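Protein UL16 (Human herpesvirus 5 strain ad169, PDB 2WY3) helps the virus escape host immunity by blocking the receptor KLRK1 from its ligands ULBP1 and ULBP2 and holding such ligands inside the cell, which restrains natural killer cells. Local coordinates at residues 42-45 against 46-49; 66-70 against 71-75; 116-120 against 121-125. All coordinates share one frame; numbering follows the deposited sequence. Where two conformers were deposited one is given.

In the fold
Along the chain, contact 1 (42-45 with 46-49) comes first, then contact 2 (66-70 with 71-75), then contact 3 (116-120 with 121-125), all within the predicted extracellular portion of this membrane protein. Contact 1 is the loop between strand 34-41 of the three-stranded sheet and strand 49-55 of the six-stranded sheet; contacts 2 and 3 are beta hairpins of the six-stranded sheet. The centre of contact 1 lies about 10 Å from that of contact 2 and 12 Å from that of contact 3, and it touches both, through Asp46 and Gln68 and through Glu47 and Arg116. The two hairpins, 17 Å apart between centres, do not meet, so the loop bridges them.

Contact 1: 42-45 against 46-49; sequences NVTE and DEII. With NAG (2-acetamido-2-deoxy-beta-D-glucopyranose), chain I; NAG (2-acetamido-2-deoxy-beta-D-glucopyranose), chain K.
A type I beta turn from Thr44 to Glu47 reverses the chain, so that 42-45 and 46-49 run at 122° to each other; it closes with a hydrogen bond from Glu47 N to Thr44 O at 3.0 Å, the N-H approaching from well above the carbonyl plane. Water 1 lies within hydrogen-bonding distance of both Thr44 O and Glu47 O. The side chains of Thr44 and Asp46 lie side by side and point the same way, Thr44 OG1 standing 3.1 Å from Asp46 OD1. Asp46 OD1 is also hydrogen-bonded to Ser5 OG, and OD2 to Ser7 N. Thr44 OG1 lies between its own backbone N and carbonyl carbon (chi1 61°), a placing that also brings it 3.4 Å from Glu47 CB. The Glu47 chain is extended and crosses Val43 and Thr44 at about a right angle, which carries OE1 back to the start of the turn. There Glu47 OE1 takes a weak bond from Thr44 N at 3.4 Å and lies 3.9 Å from Val43 CG1; water 2 bonds to Thr44 OG1 and, weakly, to Glu47 OE1. The other oxygen, OE2, forms a salt bridge with Arg116 NE. Two sugars flank the loop: Asn42 ND2 is covalently joined to one N-acetylglucosamine, and Glu45 OE1 accepts a nearly straight 2.8 Å bond from N2 of the sugar carried by Asn69. Farther along, Val43 CG2 meets Ile49 CD1 at 4.3 Å; Val43 also packs on Thr96 and Ile49 on Leu98, both of strand 95-102, as the chain passes from strand 34-41 into strand 49-55.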
loop_
_atom_site.group_PDB
_atom_site.type_symbol
_atom_site.label_atom_id
_atom_site.label_comp_id
_atom_site.label_asym_id
_atom_site.label_seq_id
_atom_site.Cartn_x
_atom_site.Cartn_y
_atom_site.Cartn_z
ATOM N N ASN B 42 8.312 -6.675 -13.508
ATOM C CA ASN B 42 8.289 -7.662 -14.589
ATOM C C ASN B 42 8.234 -9.122 -14.135
ATOM O O ASN B 42 8.977 -9.977 -14.623
ATOM C CB ASN B 42 9.463 -7.430 -15.541
ATOM C CG ASN B 42 9.259 -6.213 -16.431
ATOM O OD1 ASN B 42 8.249 -5.513 -16.326
ATOM N ND2 ASN B 42 10.216 -5.960 -17.317
ATOM N N VAL B 43 7.332 -9.398 -13.204
ATOM C CA VAL B 43 7.100 -10.754 -12.728
ATOM C C VAL B 43 6.417 -11.552 -13.830
ATOM O O VAL B 43 5.430 -11.096 -14.397
ATOM C CB VAL B 43 6.216 -10.748 -11.467
ATOM C CG1 VAL B 43 5.887 -12.178 -11.027
ATOM C CG2 VAL B 43 6.927 -9.998 -10.342
ATOM N N THR B 44 6.933 -12.734 -14.158
ATOM C CA THR B 44 6.282 -13.539 -15.192
ATOM C C THR B 44 5.215 -14.442 -14.593
ATOM O O THR B 44 5.210 -14.688 -13.395
ATOM C CB THR B 44 7.277 -14.408 -15.988
ATOM O OG1 THR B 44 7.936 -15.316 -15.100
ATOM C CG2 THR B 44 8.313 -13.536 -16.676
ATOM N N GLU B 45 4.324 -14.952 -15.442
ATOM C CA GLU B 45 3.209 -15.768 -14.974
ATOM C C GLU B 45 3.643 -16.948 -14.116
ATOM O O GLU B 45 2.996 -17.264 -13.124
ATOM C CB GLU B 45 2.376 -16.277 -16.157
ATOM C CG GLU B 45 1.346 -15.295 -16.662
ATOM C CD GLU B 45 0.440 -15.913 -17.710
ATOM O OE1 GLU B 45 0.048 -17.088 -17.536
ATOM O OE2 GLU B 45 0.123 -15.227 -18.703
ATOM N N ASP B 46 4.735 -17.607 -14.494
ATOM C CA ASP B 46 5.148 -18.811 -13.780
ATOM C C ASP B 46 6.156 -18.539 -12.665
ATOM O O ASP B 46 6.590 -19.459 -11.986
ATOM C CB ASP B 46 5.686 -19.866 -14.757
ATOM C CG ASP B 46 7.089 -19.544 -15.267
ATOM O OD1 ASP B 46 7.612 -18.440 -14.992
ATOM O OD2 ASP B 46 7.675 -20.411 -15.948
ATOM N N GLU B 47 6.509 -17.274 -12.456
ATOM C CA GLU B 47 7.553 -16.964 -11.485
ATOM C C GLU B 47 7.085 -17.091 -10.038
ATOM O O GLU B 47 6.095 -16.471 -9.626
ATOM C CB GLU B 47 8.144 -15.570 -11.715
ATOM C CG GLU B 47 9.382 -15.319 -10.843
ATOM C CD GLU B 47 10.020 -13.965 -11.093
ATOM O OE1 GLU B 47 9.501 -13.217 -11.945
ATOM O OE2 GLU B 47 11.036 -13.652 -10.428
ATOM N N ILE B 48 7.817 -17.886 -9.269
ATOM C CA ILE B 48 7.574 -18.019 -7.847
ATOM C C ILE B 48 8.432 -17.031 -7.081
ATOM O O ILE B 48 9.670 -17.051 -7.182
ATOM C CB ILE B 48 7.871 -19.452 -7.358
ATOM C CG1 ILE B 48 6.987 -20.441 -8.123
ATOM C CG2 ILE B 48 7.664 -19.541 -5.859
ATOM C CD1 ILE B 48 7.385 -21.899 -7.944
ATOM N N ILE B 49 7.764 -16.146 -6.344
ATOM C CA ILE B 49 8.430 -15.195 -5.462
ATOM C C ILE B 49 7.858 -15.379 -4.049
ATOM O O ILE B 49 6.897 -16.124 -3.859
ATOM C CB ILE B 49 8.236 -13.750 -5.964
ATOM C CG1 ILE B 49 6.746 -13.427 -6.164
ATOM C CG2 ILE B 49 8.980 -13.561 -7.283
ATOM C CD1 ILE B 49 6.496 -11.961 -6.503
HETATM C C1 NAG I . 9.847 -4.784 -18.059
HETATM C C2 NAG I . 11.119 -3.950 -17.952
HETATM C C3 NAG I . 11.099 -2.743 -18.880
HETATM C C4 NAG I . 10.647 -3.142 -20.276
HETATM C C5 NAG I . 9.336 -3.914 -20.205
HETATM C C6 NAG I . 8.874 -4.333 -21.595
HETATM C C7 NAG I . 12.358 -3.738 -15.875
HETATM C C8 NAG I . 12.608 -2.823 -14.713
HETATM N N2 NAG I . 11.263 -3.493 -16.586
HETATM O O3 NAG I . 12.390 -2.176 -18.943
HETATM O O4 NAG I . 10.468 -1.987 -21.065
HETATM O O5 NAG I . 9.489 -5.064 -19.396
HETATM O O6 NAG I . 9.754 -5.314 -22.100
HETATM O O7 NAG I . 13.135 -4.656 -16.133
HETATM C C1 NAG K . -2.188 -18.057 -14.532
HETATM C C2 NAG K . -1.996 -19.272 -15.444
HETATM C C3 NAG K . -2.983 -19.243 -16.601
HETATM C C4 NAG K . -4.389 -19.151 -16.039
HETATM C C5 NAG K . -4.509 -17.916 -15.152
HETATM C C6 NAG K . -5.896 -17.843 -14.528
HETATM C C7 NAG K . 0.174 -20.340 -15.603
HETATM C C8 NAG K . 1.476 -20.432 -16.338
HETATM N N2 NAG K . -0.639 -19.345 -15.951
HETATM O O3 NAG K . -2.862 -20.407 -17.386
HETATM O O4 NAG K . -5.312 -19.075 -17.101
HETATM O O5 NAG K . -3.537 -17.917 -14.122
HETATM O O6 NAG K . -6.069 -16.576 -13.937
HETATM O O7 NAG K . -0.104 -21.156 -14.725
HETATM O O HOH W 1 4.132 -15.181 -10.817
HETATM O O HOH W 2 10.681 -14.355 -14.450
#

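Contact 2: 66-70 against 71-75; sequences LYQND and TVIRN. With NAG (2-acetamido-2-deoxy-beta-D-glucopyranose), chain L; NAG (2-acetamido-2-deoxy-beta-D-glucopyranose), chain K.
Leu66 packs against Ile73 and Arg74 at a classic beta bulge in the hairpin of strands 62-68 and 71-74, at the outer edge of the six-stranded sheet. Leu66 O receives Ile73 N at 2.9 Å, from above its carbonyl plane, and Arg74 N more weakly at 3.4 Å, while Leu66 N donates to Arg74 O. A chi1 of 60° sets Ile73 CG1 between its backbone N and carbonyl carbon, 3.7 Å from Leu66 CB. The leucine and arginine side chains run alongside each other, CD1 against CD. Ile73 CD1 and CG2 lie against Gln68, CD1 being 3.8 Å from Gln68 OE1. The amide nitrogen of that glutamine bonds to Asp46 O. At the other end a type I' turn from Gln68 to Thr71 is closed by reciprocal backbone bonds, and both turn residues, Asn69 and Asp70, have positive phi. Thr71 OG1 lies 3.1 Å from Asn69 O, and water 3 links it weakly to Gln68 O. The backbone N of Thr71 sits over one face of the Tyr67 ring, 3.5 Å above the plane. Val72 CG2 approaches Tyr67 CD2 at 4.1 Å on the same side of the sheet. Asp70 OD2 forms a salt bridge with Lys89 NZ. Glycans mark both ends: Asn69 ND2 and Asn75 ND2 are each bonded to C1 of an N-acetylglucosamine, and C8 of the sugar on Asn75 reaches within 3.6 Å of Ile73 O.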
loop_
_atom_site.group_PDB
_atom_site.type_symbol
_atom_site.label_atom_id
_atom_site.label_comp_id
_atom_site.label_asym_id
_atom_site.label_seq_id
_atom_site.Cartn_x
_atom_site.Cartn_y
_atom_site.Cartn_z
ATOM N N LEU B 66 4.619 -18.001 -0.282
ATOM C CA LEU B 66 5.005 -17.983 -1.691
ATOM C C LEU B 66 3.853 -17.545 -2.594
ATOM O O LEU B 66 2.692 -17.802 -2.305
ATOM C CB LEU B 66 5.480 -19.374 -2.140
ATOM C CG LEU B 66 6.716 -19.953 -1.442
ATOM C CD1 LEU B 66 6.953 -21.384 -1.905
ATOM C CD2 LEU B 66 7.942 -19.068 -1.703
ATOM N N TYR B 67 4.214 -16.898 -3.701
ATOM C CA TYR B 67 3.260 -16.279 -4.620
ATOM C C TYR B 67 3.631 -16.668 -6.048
ATOM O O TYR B 67 4.815 -16.691 -6.399
ATOM C CB TYR B 67 3.352 -14.761 -4.449
ATOM C CG TYR B 67 2.193 -13.950 -4.980
ATOM C CD1 TYR B 67 2.353 -13.106 -6.078
ATOM C CD2 TYR B 67 0.946 -13.996 -4.357
ATOM C CE1 TYR B 67 1.288 -12.341 -6.551
ATOM C CE2 TYR B 67 -0.101 -13.241 -4.815
ATOM C CZ TYR B 67 0.076 -12.410 -5.904
ATOM O OH TYR B 67 -0.987 -11.666 -6.356
ATOM N N GLN B 68 2.634 -17.004 -6.862
ATOM C CA GLN B 68 2.869 -17.373 -8.258
ATOM C C GLN B 68 1.613 -17.121 -9.069
ATOM O O GLN B 68 0.515 -17.513 -8.660
ATOM C CB GLN B 68 3.253 -18.857 -8.374
ATOM C CG GLN B 68 3.660 -19.322 -9.792
ATOM C CD GLN B 68 3.792 -20.839 -9.892
ATOM O OE1 GLN B 68 3.144 -21.572 -9.145
ATOM N NE2 GLN B 68 4.626 -21.315 -10.822
ATOM N N ASN B 69 1.771 -16.496 -10.231
ATOM C CA ASN B 69 0.629 -16.239 -11.097
ATOM C C ASN B 69 -0.498 -15.567 -10.311
ATOM O O ASN B 69 -1.650 -16.003 -10.347
ATOM C CB ASN B 69 0.153 -17.545 -11.732
ATOM C CG ASN B 69 -0.733 -17.319 -12.936
ATOM O OD1 ASN B 69 -0.862 -16.198 -13.434
ATOM N ND2 ASN B 69 -1.332 -18.393 -13.423
ATOM N N ASP B 70 -0.131 -14.516 -9.580
ATOM C CA ASP B 70 -1.078 -13.677 -8.839
ATOM C C ASP B 70 -1.909 -14.407 -7.788
ATOM O O ASP B 70 -3.005 -13.962 -7.445
ATOM C CB ASP B 70 -1.995 -12.926 -9.806
ATOM C CG ASP B 70 -1.219 -12.079 -10.793
ATOM O OD1 ASP B 70 -0.361 -11.287 -10.346
ATOM O OD2 ASP B 70 -1.464 -12.209 -12.012
ATOM N N THR B 71 -1.383 -15.508 -7.263
ATOM C CA THR B 71 -2.073 -16.245 -6.211
ATOM C C THR B 71 -1.087 -16.714 -5.160
ATOM O O THR B 71 0.022 -17.096 -5.488
ATOM C CB THR B 71 -2.767 -17.503 -6.766
ATOM O OG1 THR B 71 -3.353 -17.211 -8.040
ATOM C CG2 THR B 71 -3.841 -17.994 -5.800
ATOM N N VAL B 72 -1.506 -16.710 -3.898
ATOM C CA VAL B 72 -0.711 -17.326 -2.842
ATOM C C VAL B 72 -0.698 -18.841 -3.045
ATOM O O VAL B 72 -1.765 -19.471 -3.100
ATOM C CB VAL B 72 -1.309 -17.010 -1.456
ATOM C CG1 VAL B 72 -0.691 -17.889 -0.382
ATOM C CG2 VAL B 72 -1.125 -15.528 -1.125
ATOM N N ILE B 73 0.490 -19.432 -3.159
ATOM C CA ILE B 73 0.590 -20.897 -3.319
ATOM C C ILE B 73 1.096 -21.578 -2.039
ATOM O O ILE B 73 1.098 -22.809 -1.917
ATOM C CB ILE B 73 1.466 -21.300 -4.536
ATOM C CG1 ILE B 73 2.889 -20.761 -4.396
ATOM C CG2 ILE B 73 0.860 -20.788 -5.839
ATOM C CD1 ILE B 73 3.848 -21.380 -5.419
ATOM N N ARG B 74 1.514 -20.765 -1.081
ATOM C CA ARG B 74 1.918 -21.266 0.226
ATOM C C ARG B 74 1.748 -20.172 1.267
ATOM O O ARG B 74 2.282 -19.084 1.093
ATOM C CB ARG B 74 3.375 -21.740 0.189
ATOM C CG ARG B 74 3.887 -22.280 1.516
ATOM C CD ARG B 74 5.321 -22.765 1.388
ATOM N NE ARG B 74 5.927 -23.057 2.683
ATOM C CZ ARG B 74 6.839 -24.004 2.874
ATOM N NH1 ARG B 74 7.342 -24.210 4.084
ATOM N NH2 ARG B 74 7.239 -24.753 1.854
ATOM N N ASN B 75 0.999 -20.452 2.338
ATOM C CA ASN B 75 0.860 -19.502 3.447
ATOM C C ASN B 75 1.969 -19.689 4.471
ATOM O O ASN B 75 2.559 -20.765 4.557
ATOM C CB ASN B 75 -0.460 -19.718 4.204
ATOM C CG ASN B 75 -1.681 -19.285 3.420
ATOM O OD1 ASN B 75 -1.767 -18.148 2.958
ATOM N ND2 ASN B 75 -2.646 -20.202 3.291
HETATM C C1 NAG L . -3.903 -19.722 2.751
HETATM C C2 NAG L . -4.506 -20.871 1.929
HETATM C C3 NAG L . -5.909 -20.521 1.446
HETATM C C4 NAG L . -6.767 -20.100 2.624
HETATM C C5 NAG L . -6.094 -18.968 3.388
HETATM C C6 NAG L . -6.897 -18.579 4.629
HETATM C C7 NAG L . -2.898 -22.262 0.731
HETATM C C8 NAG L . -2.221 -22.531 -0.582
HETATM N N2 NAG L . -3.708 -21.206 0.770
HETATM O O3 NAG L . -6.484 -21.634 0.793
HETATM O O4 NAG L . -8.011 -19.660 2.140
HETATM O O5 NAG L . -4.792 -19.351 3.790
HETATM O O6 NAG L . -6.977 -19.683 5.514
HETATM O O7 NAG L . -2.681 -22.994 1.698
HETATM C C1 NAG K . -2.188 -18.057 -14.532
HETATM C C2 NAG K . -1.996 -19.272 -15.444
HETATM C C3 NAG K . -2.983 -19.243 -16.601
HETATM C C4 NAG K . -4.389 -19.151 -16.039
HETATM C C5 NAG K . -4.509 -17.916 -15.152
HETATM C C6 NAG K . -5.896 -17.843 -14.528
HETATM C C7 NAG K . 0.174 -20.340 -15.603
HETATM C C8 NAG K . 1.476 -20.432 -16.338
HETATM N N2 NAG K . -0.639 -19.345 -15.951
HETATM O O3 NAG K . -2.862 -20.407 -17.386
HETATM O O4 NAG K . -5.312 -19.075 -17.101
HETATM O O5 NAG K . -3.537 -17.917 -14.122
HETATM O O6 NAG K . -6.069 -16.576 -13.937
HETATM O O7 NAG K . -0.104 -21.156 -14.725
HETATM O O HOH W 3 -1.099 -19.677 -8.808
#

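Contact 3: 116-120 against 121-125; sequences RCENG and TTKII
Strands 116-118 and 121-124 pair antiparallel through four backbone hydrogen bonds, two between Arg116 and Lys123 and two between Glu118 and Thr121; the axes of these short segments pass 4.6 Å apart at 130°, a marked twist. The shortest bond, Lys123 N to Arg116 O at 2.7 Å, lies nearly along the C=O axis. On the face shared with Glu118 the Lys123 chain, which also touches a crystal neighbour, bends at chi2 and chi3 (-66° and -80°), with Lys123 CG 3.7 Å from Glu118 CB. The extended Glu118 chain crosses it obliquely, with OE1 3.5 Å from Lys123 CE; Lys123 NZ stays 4.2 Å from Glu118 OE1, too far for a salt bridge, so the attraction is probably a loose electrostatic one. The unit is a beta hairpin with a two-residue loop, linking strands 110-118 and 121-131 and closed by a type I' turn from Glu118 to Thr121 with Asn119 and Gly120, both at positive phi, at its corners. On the opposite face from Glu118 and Lys123, Cys117 and Thr122 form the non-hydrogen-bonded pair, and the disulfide from Cys117 to Cys12 ties the hairpin to strand 10-13. Arg116 lies on the Lys123 face, its guanidinium turned to partners outside the hairpin: besides Glu47, it meets Glu41 O through a hydrogen bond from NH2. Arg116 CB touches Ile125 CG2 at 4.2 Å, and both residues pack on Tyr40 of strand 34-41.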
loop_
_atom_site.group_PDB
_atom_site.type_symbol
_atom_site.label_atom_id
_atom_site.label_comp_id
_atom_site.label_asym_id
_atom_site.label_seq_id
_atom_site.Cartn_x
_atom_site.Cartn_y
_atom_site.Cartn_z
ATOM N N ARG B 116 13.806 -13.390 -4.445
ATOM C CA ARG B 116 13.665 -13.573 -5.891
ATOM C C ARG B 116 14.837 -14.370 -6.421
ATOM O O ARG B 116 15.963 -14.209 -5.959
ATOM C CB ARG B 116 13.630 -12.230 -6.628
ATOM C CG ARG B 116 13.018 -12.341 -8.034
ATOM C CD ARG B 116 12.802 -10.980 -8.690
ATOM N NE ARG B 116 11.916 -11.135 -9.853
ATOM C CZ ARG B 116 11.401 -10.129 -10.546
ATOM N NH1 ARG B 116 11.683 -8.873 -10.210
ATOM N NH2 ARG B 116 10.609 -10.382 -11.576
ATOM N N CYS B 117 14.580 -15.171 -7.444
ATOM C CA CYS B 117 15.634 -15.930 -8.101
ATOM C C CYS B 117 16.154 -15.165 -9.316
ATOM O O CYS B 117 15.376 -14.760 -10.171
ATOM C CB CYS B 117 15.087 -17.292 -8.526
ATOM S SG CYS B 117 16.314 -18.410 -9.217
ATOM N N GLU B 118 17.464 -14.964 -9.388
ATOM C CA GLU B 118 18.053 -14.315 -10.550
ATOM C C GLU B 118 19.250 -15.144 -11.010
ATOM O O GLU B 118 20.119 -15.493 -10.207
ATOM C CB GLU B 118 18.477 -12.881 -10.227
ATOM C CG GLU B 118 19.245 -12.215 -11.370
ATOM C CD GLU B 118 19.980 -10.949 -10.950
ATOM O OE1 GLU B 118 19.654 -10.381 -9.885
ATOM O OE2 GLU B 118 20.888 -10.518 -11.693
ATOM N N ASN B 119 19.282 -15.481 -12.294
ATOM C CA ASN B 119 20.356 -16.310 -12.823
ATOM C C ASN B 119 20.558 -17.558 -11.976
ATOM O O ASN B 119 21.689 -18.000 -11.781
ATOM C CB ASN B 119 21.672 -15.526 -12.876
ATOM C CG ASN B 119 21.593 -14.304 -13.765
ATOM O OD1 ASN B 119 20.628 -14.128 -14.513
ATOM N ND2 ASN B 119 22.614 -13.447 -13.689
ATOM N N GLY B 120 19.469 -18.111 -11.448
ATOM C CA GLY B 120 19.559 -19.333 -10.673
ATOM C C GLY B 120 20.197 -19.197 -9.301
ATOM O O GLY B 120 20.599 -20.197 -8.699
ATOM N N THR B 121 20.295 -17.970 -8.800
ATOM C CA THR B 121 20.734 -17.746 -7.426
ATOM C C THR B 121 19.690 -16.956 -6.634
ATOM O O THR B 121 18.989 -16.114 -7.187
ATOM C CB THR B 121 22.075 -16.992 -7.367
ATOM O OG1 THR B 121 22.519 -16.913 -6.006
ATOM C CG2 THR B 121 21.925 -15.586 -7.922
ATOM N N THR B 122 19.594 -17.236 -5.340
ATOM C CA THR B 122 18.652 -16.526 -4.480
ATOM C C THR B 122 19.114 -15.095 -4.200
ATOM O O THR B 122 20.248 -14.866 -3.762
ATOM C CB THR B 122 18.442 -17.287 -3.157
ATOM O OG1 THR B 122 17.950 -18.603 -3.445
ATOM C CG2 THR B 122 17.438 -16.567 -2.284
ATOM N N LYS B 123 18.231 -14.135 -4.466
ATOM C CA LYS B 123 18.487 -12.730 -4.133
ATOM C C LYS B 123 17.515 -12.293 -3.060
ATOM O O LYS B 123 16.417 -12.843 -2.948
ATOM C CB LYS B 123 18.261 -11.839 -5.355
ATOM C CG LYS B 123 18.924 -12.350 -6.618
ATOM C CD LYS B 123 20.430 -12.316 -6.493
ATOM C CE LYS B 123 20.977 -10.923 -6.745
ATOM N NZ LYS B 123 22.468 -10.932 -6.849
ATOM N N ILE B 124 17.910 -11.301 -2.268
ATOM C CA ILE B 124 16.982 -10.696 -1.337
ATOM C C ILE B 124 16.778 -9.263 -1.767
ATOM O O ILE B 124 17.710 -8.456 -1.717
ATOM C CB ILE B 124 17.496 -10.734 0.113
ATOM C CG1 ILE B 124 17.613 -12.188 0.586
ATOM C CG2 ILE B 124 16.538 -9.954 1.011
ATOM C CD1 ILE B 124 18.322 -12.354 1.950
ATOM N N ILE B 125 15.586 -8.945 -2.254
ATOM C CA ILE B 125 15.406 -7.587 -2.788
ATOM C C ILE B 125 15.187 -6.576 -1.670
ATOM O O ILE B 125 15.537 -5.397 -1.797
ATOM C CB ILE B 125 14.298 -7.508 -3.850
ATOM C CG1 ILE B 125 12.930 -7.814 -3.249
ATOM C CG2 ILE B 125 14.596 -8.461 -4.999
ATOM C CD1 ILE B 125 11.796 -7.568 -4.244
#